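Local atomic coordinates of putative cell invasion protein with MAC/Perforin domain (PDB entry 3KK7), a protein that is of unestablished function but belongs to the membrane-attack complex/perforin family, whose best-known members form pores, and has been named a putative cell invasion protein. Residues Pro90-Pro95 and Asn172-Pro177; Leu291-Lys296 and Thr314-Asp319; Ile350-Phe355 and Tyr536-Leu541. All coordinates share one frame; numbering follows the deposited sequence.

Interaction 1: residues Pro90-Pro95 and Asn172-Pro177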
# COMPACT_ATOMS: atom_id res chain seq x y z
N PRO A 90 -26.09 -4.75 -0.89
CA PRO A 90 -25.94 -4.92 0.58
C PRO A 90 -25.17 -6.16 1.04
O PRO A 90 -24.67 -6.20 2.18
CB PRO A 90 -27.39 -5.00 1.10
CG PRO A 90 -28.28 -4.94 -0.08
CD PRO A 90 -27.49 -4.59 -1.32
N SER A 91 -25.09 -7.17 0.17
CA SER A 91 -24.45 -8.44 0.54
C SER A 91 -22.92 -8.35 0.47
O SER A 91 -22.28 -9.29 0.84
CB SER A 91 -24.96 -9.58 -0.35
OG SER A 91 -24.44 -9.46 -1.66
N TYR A 92 -22.34 -7.22 0.03
CA TYR A 92 -20.88 -7.05 0.04
C TYR A 92 -20.30 -6.99 1.44
O TYR A 92 -19.10 -7.17 1.62
CB TYR A 92 -20.45 -5.79 -0.75
CG TYR A 92 -20.22 -6.03 -2.25
CD1 TYR A 92 -19.01 -5.69 -2.87
CD2 TYR A 92 -21.23 -6.58 -3.04
CE1 TYR A 92 -18.82 -5.92 -4.24
CE2 TYR A 92 -21.04 -6.80 -4.39
CZ TYR A 92 -19.85 -6.48 -4.99
OH TYR A 92 -19.73 -6.72 -6.33
N ILE A 93 -21.14 -6.70 2.43
CA ILE A 93 -20.70 -6.66 3.82
C ILE A 93 -21.26 -7.90 4.47
O ILE A 93 -22.28 -8.37 4.06
CB ILE A 93 -21.17 -5.39 4.57
CG1 ILE A 93 -20.40 -5.26 5.89
CG2 ILE A 93 -22.69 -5.42 4.83
CD1 ILE A 93 -20.42 -3.86 6.53
N ASN A 94 -20.59 -8.42 5.47
CA ASN A 94 -20.99 -9.66 6.09
C ASN A 94 -20.52 -9.68 7.53
O ASN A 94 -19.38 -10.04 7.80
CB ASN A 94 -20.38 -10.82 5.32
CG ASN A 94 -20.63 -12.17 5.98
OD1 ASN A 94 -21.42 -12.27 6.93
ND2 ASN A 94 -19.93 -13.20 5.50
N PRO A 95 -21.40 -9.28 8.46
CA PRO A 95 -21.08 -9.33 9.89
C PRO A 95 -21.42 -10.66 10.50
O PRO A 95 -22.30 -11.33 10.02
CB PRO A 95 -21.98 -8.24 10.49
CG PRO A 95 -23.00 -7.89 9.43
CD PRO A 95 -22.74 -8.73 8.21
N ASN A 172 -16.56 -8.57 7.53
CA ASN A 172 -15.87 -8.88 6.28
C ASN A 172 -16.45 -8.14 5.10
O ASN A 172 -17.67 -8.00 4.99
CB ASN A 172 -15.92 -10.38 6.03
CG ASN A 172 -15.08 -11.17 7.01
OD1 ASN A 172 -15.52 -11.45 8.13
ND2 ASN A 172 -13.84 -11.50 6.61
N LEU A 173 -15.58 -7.64 4.23
CA LEU A 173 -15.98 -7.11 2.93
C LEU A 173 -15.74 -8.22 1.94
O LEU A 173 -14.73 -8.95 2.04
CB LEU A 173 -15.13 -5.92 2.52
CG LEU A 173 -15.33 -5.24 1.15
CD1 LEU A 173 -16.63 -4.51 1.06
CD2 LEU A 173 -14.17 -4.25 1.00
N GLN A 174 -16.66 -8.36 0.99
CA GLN A 174 -16.55 -9.30 -0.11
C GLN A 174 -15.25 -9.06 -0.85
O GLN A 174 -14.98 -7.94 -1.24
CB GLN A 174 -17.72 -9.07 -1.06
CG GLN A 174 -17.67 -9.84 -2.38
CD GLN A 174 -17.66 -11.32 -2.18
OE1 GLN A 174 -16.96 -12.03 -2.90
NE2 GLN A 174 -18.42 -11.81 -1.20
N THR A 175 -14.45 -10.09 -1.06
CA THR A 175 -13.19 -9.89 -1.78
C THR A 175 -12.99 -10.71 -3.05
O THR A 175 -11.88 -10.76 -3.57
CB THR A 175 -11.99 -10.03 -0.82
OG1 THR A 175 -12.02 -11.31 -0.20
CG2 THR A 175 -12.03 -8.91 0.25
N ALA A 176 -14.04 -11.32 -3.60
CA ALA A 176 -13.89 -11.97 -4.89
C ALA A 176 -13.34 -10.94 -5.88
O ALA A 176 -13.81 -9.78 -5.90
CB ALA A 176 -15.19 -12.57 -5.41
N PRO A 177 -12.34 -11.34 -6.68
CA PRO A 177 -11.69 -10.43 -7.62
C PRO A 177 -12.67 -9.63 -8.44
O PRO A 177 -12.43 -8.44 -8.65
CB PRO A 177 -10.88 -11.37 -8.53
CG PRO A 177 -10.55 -12.54 -7.66
CD PRO A 177 -11.73 -12.69 -6.70
O HOH W 1 -17.92 -11.97 9.25

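Interaction 2: residues Leu291-Lys296 and Thr314-Asp319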
# COMPACT_ATOMS: atom_id res chain seq x y z
N LEU A 291 12.51 -5.49 33.98
CA LEU A 291 11.44 -5.76 33.01
C LEU A 291 10.37 -4.71 33.19
O LEU A 291 9.75 -4.65 34.23
CB LEU A 291 10.82 -7.14 33.21
CG LEU A 291 9.74 -7.51 32.18
CD1 LEU A 291 10.29 -7.53 30.75
CD2 LEU A 291 9.18 -8.85 32.55
N SER A 292 10.16 -3.92 32.15
CA SER A 292 9.22 -2.81 32.19
C SER A 292 8.12 -3.05 31.20
O SER A 292 8.29 -3.87 30.30
CB SER A 292 9.93 -1.52 31.86
OG SER A 292 10.72 -1.14 32.97
N TYR A 293 6.99 -2.36 31.38
CA TYR A 293 5.83 -2.53 30.47
C TYR A 293 5.03 -1.27 30.26
O TYR A 293 5.11 -0.35 31.04
CB TYR A 293 4.88 -3.59 31.00
CG TYR A 293 4.01 -3.17 32.21
CD1 TYR A 293 4.53 -3.19 33.50
CD2 TYR A 293 2.66 -2.83 32.05
CE1 TYR A 293 3.74 -2.85 34.60
CE2 TYR A 293 1.86 -2.47 33.17
CZ TYR A 293 2.41 -2.50 34.43
OH TYR A 293 1.68 -2.16 35.53
N SER A 294 4.25 -1.26 29.19
CA SER A 294 3.32 -0.20 28.94
C SER A 294 2.07 -0.84 28.37
O SER A 294 2.16 -1.72 27.54
CB SER A 294 3.92 0.81 27.96
OG SER A 294 2.97 1.75 27.50
N ILE A 295 0.91 -0.41 28.84
CA ILE A 295 -0.33 -0.93 28.28
C ILE A 295 -1.15 0.16 27.61
O ILE A 295 -0.90 1.36 27.78
CB ILE A 295 -1.17 -1.63 29.32
CG1 ILE A 295 -1.60 -0.68 30.42
CG2 ILE A 295 -0.41 -2.79 29.90
CD1 ILE A 295 -2.94 -1.09 30.98
N LYS A 296 -2.10 -0.31 26.81
CA LYS A 296 -3.06 0.54 26.11
C LYS A 296 -4.30 -0.29 25.92
O LYS A 296 -4.19 -1.44 25.49
CB LYS A 296 -2.55 0.99 24.74
CG LYS A 296 -3.51 2.03 24.06
CD LYS A 296 -2.95 2.71 22.79
CE LYS A 296 -2.99 1.82 21.55
NZ LYS A 296 -2.73 2.63 20.32
N THR A 314 7.35 -5.31 38.54
CA THR A 314 7.27 -5.71 39.93
C THR A 314 6.89 -4.55 40.87
O THR A 314 6.62 -4.78 42.04
CB THR A 314 8.62 -6.22 40.41
OG1 THR A 314 9.54 -5.12 40.49
CG2 THR A 314 9.17 -7.26 39.46
N ASN A 315 6.90 -3.32 40.38
CA ASN A 315 6.64 -2.15 41.22
C ASN A 315 5.24 -1.62 41.04
O ASN A 315 4.64 -1.14 42.00
CB ASN A 315 7.65 -1.04 40.91
CG ASN A 315 7.60 0.10 41.93
OD1 ASN A 315 7.71 -0.11 43.16
ND2 ASN A 315 7.48 1.33 41.41
N TYR A 316 4.70 -1.67 39.83
CA TYR A 316 3.41 -1.05 39.61
C TYR A 316 2.45 -1.96 38.87
O TYR A 316 2.74 -2.46 37.78
CB TYR A 316 3.59 0.28 38.90
CG TYR A 316 2.31 1.07 38.80
CD1 TYR A 316 1.71 1.60 39.97
CD2 TYR A 316 1.70 1.30 37.57
CE1 TYR A 316 0.53 2.35 39.90
CE2 TYR A 316 0.51 2.02 37.49
CZ TYR A 316 -0.07 2.54 38.66
OH TYR A 316 -1.24 3.25 38.57
N SER A 317 1.28 -2.14 39.48
CA SER A 317 0.22 -2.97 38.95
C SER A 317 -0.98 -2.12 38.65
O SER A 317 -1.28 -1.19 39.40
CB SER A 317 -0.19 -4.03 39.97
OG SER A 317 0.89 -4.93 40.15
N ILE A 318 -1.67 -2.47 37.58
CA ILE A 318 -2.86 -1.78 37.14
C ILE A 318 -4.03 -2.75 37.13
O ILE A 318 -3.92 -3.83 36.55
CB ILE A 318 -2.70 -1.29 35.72
CG1 ILE A 318 -1.39 -0.51 35.56
CG2 ILE A 318 -3.92 -0.46 35.33
CD1 ILE A 318 -1.10 -0.06 34.10
N ASP A 319 -5.14 -2.34 37.75
CA ASP A 319 -6.39 -3.09 37.78
C ASP A 319 -7.20 -2.71 36.54
O ASP A 319 -7.61 -1.55 36.43
CB ASP A 319 -7.17 -2.74 39.06
CG ASP A 319 -8.48 -3.52 39.22
OD1 ASP A 319 -8.59 -4.69 38.76
OD2 ASP A 319 -9.41 -2.95 39.83

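Interaction 3: residues Ile350-Phe355 and Tyr536-Leu541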
# COMPACT_ATOMS: atom_id res chain seq x y z
N ILE A 350 -7.77 -0.55 -7.41
CA ILE A 350 -7.61 0.40 -8.52
C ILE A 350 -7.47 -0.36 -9.82
O ILE A 350 -7.03 -1.51 -9.83
CB ILE A 350 -6.43 1.37 -8.28
CG1 ILE A 350 -5.12 0.63 -8.04
CG2 ILE A 350 -6.68 2.26 -7.08
CD1 ILE A 350 -3.99 1.56 -7.76
N LEU A 351 -7.87 0.28 -10.91
CA LEU A 351 -7.88 -0.36 -12.22
C LEU A 351 -6.59 -0.15 -13.02
O LEU A 351 -6.28 -0.96 -13.91
CB LEU A 351 -9.02 0.21 -13.06
CG LEU A 351 -10.42 0.00 -12.56
CD1 LEU A 351 -11.34 0.75 -13.47
CD2 LEU A 351 -10.71 -1.48 -12.56
N GLU A 352 -5.88 0.92 -12.71
CA GLU A 352 -4.75 1.39 -13.50
C GLU A 352 -3.52 0.51 -13.32
O GLU A 352 -2.89 0.50 -12.25
CB GLU A 352 -4.41 2.85 -13.12
CG GLU A 352 -5.54 3.88 -13.36
CD GLU A 352 -6.62 3.95 -12.26
OE1 GLU A 352 -6.56 3.24 -11.22
OE2 GLU A 352 -7.58 4.73 -12.45
N GLU A 353 -3.14 -0.18 -14.38
CA GLU A 353 -1.93 -1.03 -14.42
C GLU A 353 -0.69 -0.38 -13.80
O GLU A 353 0.01 -0.98 -13.00
CB GLU A 353 -1.60 -1.37 -15.88
CG GLU A 353 -1.24 -2.84 -16.13
CD GLU A 353 -2.33 -3.79 -15.64
OE1 GLU A 353 -3.50 -3.69 -16.10
OE2 GLU A 353 -1.97 -4.61 -14.75
N ASN A 354 -0.41 0.85 -14.22
CA ASN A 354 0.79 1.56 -13.77
C ASN A 354 0.74 1.97 -12.31
O ASN A 354 1.78 1.97 -11.64
CB ASN A 354 1.14 2.77 -14.64
CG ASN A 354 -0.05 3.70 -14.87
OD1 ASN A 354 -1.20 3.25 -14.99
ND2 ASN A 354 0.24 4.99 -15.00
N PHE A 355 -0.45 2.30 -11.80
CA PHE A 355 -0.57 2.63 -10.38
C PHE A 355 -0.44 1.38 -9.54
O PHE A 355 0.18 1.38 -8.47
CB PHE A 355 -1.86 3.34 -10.05
CG PHE A 355 -2.07 4.64 -10.79
CD1 PHE A 355 -1.05 5.25 -11.52
CD2 PHE A 355 -3.31 5.29 -10.71
CE1 PHE A 355 -1.26 6.44 -12.17
CE2 PHE A 355 -3.53 6.49 -11.37
CZ PHE A 355 -2.52 7.07 -12.09
N TYR A 536 -9.54 -4.12 -21.73
CA TYR A 536 -8.51 -3.11 -21.98
C TYR A 536 -7.41 -3.12 -20.91
O TYR A 536 -7.59 -3.65 -19.81
CB TYR A 536 -9.13 -1.71 -22.11
CG TYR A 536 -10.00 -1.55 -23.34
CD1 TYR A 536 -11.27 -2.09 -23.38
CD2 TYR A 536 -9.55 -0.85 -24.45
CE1 TYR A 536 -12.08 -1.95 -24.50
CE2 TYR A 536 -10.36 -0.69 -25.60
CZ TYR A 536 -11.63 -1.25 -25.62
OH TYR A 536 -12.45 -1.13 -26.73
N LYS A 537 -6.24 -2.60 -21.28
CA LYS A 537 -5.20 -2.24 -20.34
C LYS A 537 -5.40 -0.76 -20.06
O LYS A 537 -5.53 0.04 -20.98
CB LYS A 537 -3.82 -2.47 -20.95
CG LYS A 537 -3.41 -3.95 -21.18
CD LYS A 537 -3.13 -4.69 -19.86
CE LYS A 537 -2.81 -6.17 -20.12
NZ LYS A 537 -2.27 -6.85 -18.90
N ILE A 538 -5.48 -0.40 -18.80
CA ILE A 538 -5.74 0.97 -18.40
C ILE A 538 -4.51 1.59 -17.72
O ILE A 538 -3.97 1.03 -16.76
CB ILE A 538 -6.95 1.05 -17.44
CG1 ILE A 538 -8.20 0.40 -18.06
CG2 ILE A 538 -7.24 2.51 -17.11
CD1 ILE A 538 -9.25 0.18 -17.05
N TYR A 539 -4.08 2.73 -18.23
CA TYR A 539 -2.96 3.46 -17.68
C TYR A 539 -3.43 4.85 -17.28
O TYR A 539 -4.05 5.56 -18.09
CB TYR A 539 -1.85 3.57 -18.70
CG TYR A 539 -1.40 2.22 -19.17
CD1 TYR A 539 -0.45 1.51 -18.47
CD2 TYR A 539 -1.95 1.64 -20.30
CE1 TYR A 539 -0.05 0.26 -18.89
CE2 TYR A 539 -1.56 0.40 -20.72
CZ TYR A 539 -0.61 -0.28 -20.01
OH TYR A 539 -0.22 -1.51 -20.44
N GLY A 540 -3.17 5.20 -16.02
CA GLY A 540 -3.47 6.51 -15.47
C GLY A 540 -2.35 7.50 -15.82
O GLY A 540 -1.18 7.22 -15.59
N LEU A 541 -2.72 8.63 -16.41
CA LEU A 541 -1.81 9.71 -16.70
C LEU A 541 -1.71 10.60 -15.44
O LEU A 541 -2.56 10.53 -14.53
CB LEU A 541 -2.31 10.49 -17.91
CG LEU A 541 -2.51 9.68 -19.20
CD1 LEU A 541 -2.83 10.61 -20.35
CD2 LEU A 541 -1.29 8.82 -19.55
OXT LEU A 541 -0.76 11.41 -15.30
O HOH W 2 -5.56 -2.18 -16.92

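Interaction 1: residues Pro90-Pro95 and Asn172-Pro177
Backbone hydrogen bonds join Tyr92 to Gln174 and Asn94 to Asn172. Gln174 N donates to Tyr92 O at 2.8 Å, lying in the plane of that carbonyl. Asn172 N reaches Asn94 O at 3.2 Å from above the carbonyl plane, 46° out of it, and the return bond from Asn94 N to Asn172 O is weak. Asn94 with Asn172 is thus an antiparallel hydrogen-bonded pair, Ile93 with Leu173 the neighbouring non-hydrogen-bonded one. The two close contacts of the C-H type fit between these bonds: Leu173 CA approaches Tyr92 O and Ile93 CA approaches Asn172 O.

The strands 93-108 and 157-173 belong to the large bent antiparallel sheet of the MACPF fold, and this is the end of their pairing, where one strand begins and the other stops before helix 177-186.

Among the side chains, the Tyr92 ring packs on the aliphatic part of Gln174, and Tyr92 CB lies 4.4 Å from Leu173 CD1. Gln174 CG lies over one face of the ring and Gln174 CB stands 4.0 Å from Tyr92 CD1, while ring and amide planes are 72° apart. Beyond a bend at chi2 (61°), Gln174 OE1 accepts Ala176 N at 3.1 Å. A water lies within hydrogen-bonding distance of both Asn172 OD1 and Asn94 O; Asn172 ND2 is held by Gln339.

Interaction 2: residues Leu291-Lys296 and Thr314-Asp319
Tyr293 and Ile318 meet because of how each leaves its backbone. The first torsion of Tyr293, 74°, sets CG between the backbone N and the carbonyl carbon, and the ring carries its hydroxyl across to the backbone of 314-319. Ile318 has CG1 beside its own N (chi1 -51°) and an extended chain beyond, which sends CD1 back toward strand 288-298.

This is a contact between two layers of the MACPF fold, not a strand pairing: Tyr293 and Ile295 stand on one face of the large bent antiparallel sheet, and 314-319 runs over that face, with the CA atoms of Ile295 and Ile318 still 9.3 Å apart. Ile318 begins the short strand 318-319, which joins a separate three-stranded sheet. Ile274 of strand 271-274, the neighbour in that small sheet, touches Tyr293, Ile295 and Ile318 alike.

The one hydrogen bond between the segments runs from Tyr293 OH to Tyr316 O. The acceptor lies at the edge of the Tyr293 ring, near its plane, whereas the hydroxyl sits above the carbonyl plane, 43° out of it. This phenol thus ties a buried side chain to the main chain of a segment that is otherwise largely exposed. Apolar contact completes the layer: Ile318 CD1 lies 3.9 Å from Tyr293 CE2, and Ile295 and Ile318 meet tip to tip, with Ile295 CD1 3.8 Å from Ile318 CD1 and Ile295 CG1 equally near.

Interaction 3: residues Ile350-Phe355 and Tyr536-Leu541
The Asn354 amide grips the backbone of Gly540 with both its polar atoms. Asn354 ND2 donates to Gly540 O at 2.7 Å, on a lone pair and only 3° out of the amide plane, while Asn354 OD1 accepts Gly540 N at 3.0 Å. A chi1 of 50° turns the amide toward the strand, and ND2 has a second acceptor in Asp406. Cut back to an alanine, this position is likely to leave Gly540 N and O, and Asp406, without the amide that joins them. One residue earlier, Glu353 N donates to Ile538 O at 2.8 Å, nearly in line with the C=O bond. A water links Glu353 OE1 with Ile538 N.

Farther out, Phe355 CZ rests 3.6 Å from Gly540 CA, the ring packing directly on the glycine backbone. Leu351 CB meets Ile538 CD1 at 4.0 Å, and Glu353 CB lies 3.8 Å from Tyr539 CE1. The terminal carboxylate of Leu541 forms a salt bridge with Arg403.

Glu352 occupies the N-cap position, and the arrangement is one of a helix start docked on an edge strand: the first turn of helix 353-363, in the MACPF region, is joined to strand 537-540, outermost in the four-stranded sheet of the D3 domain.

In the fold
Along the chain the three contacts follow one another, each closing before the next opens. Interactions 1 and 2 belong to the MACPF region and reach the same large bent sheet, the first at an end of strands 93-108 and 157-173, the second on strand 288-298; their centres lie about 40 Å apart. Interaction 3 is nearer to interaction 1, with centres about 24 Å apart and nearest atoms about 8 Å apart, but its centre is about 50 Å from that of interaction 2, on the opposite side of the chain's centre. Interactions 1 and 2 thus both lie within the MACPF region, whereas interaction 3 bridges 180 intervening residues to attach the C-terminal D3 domain to it.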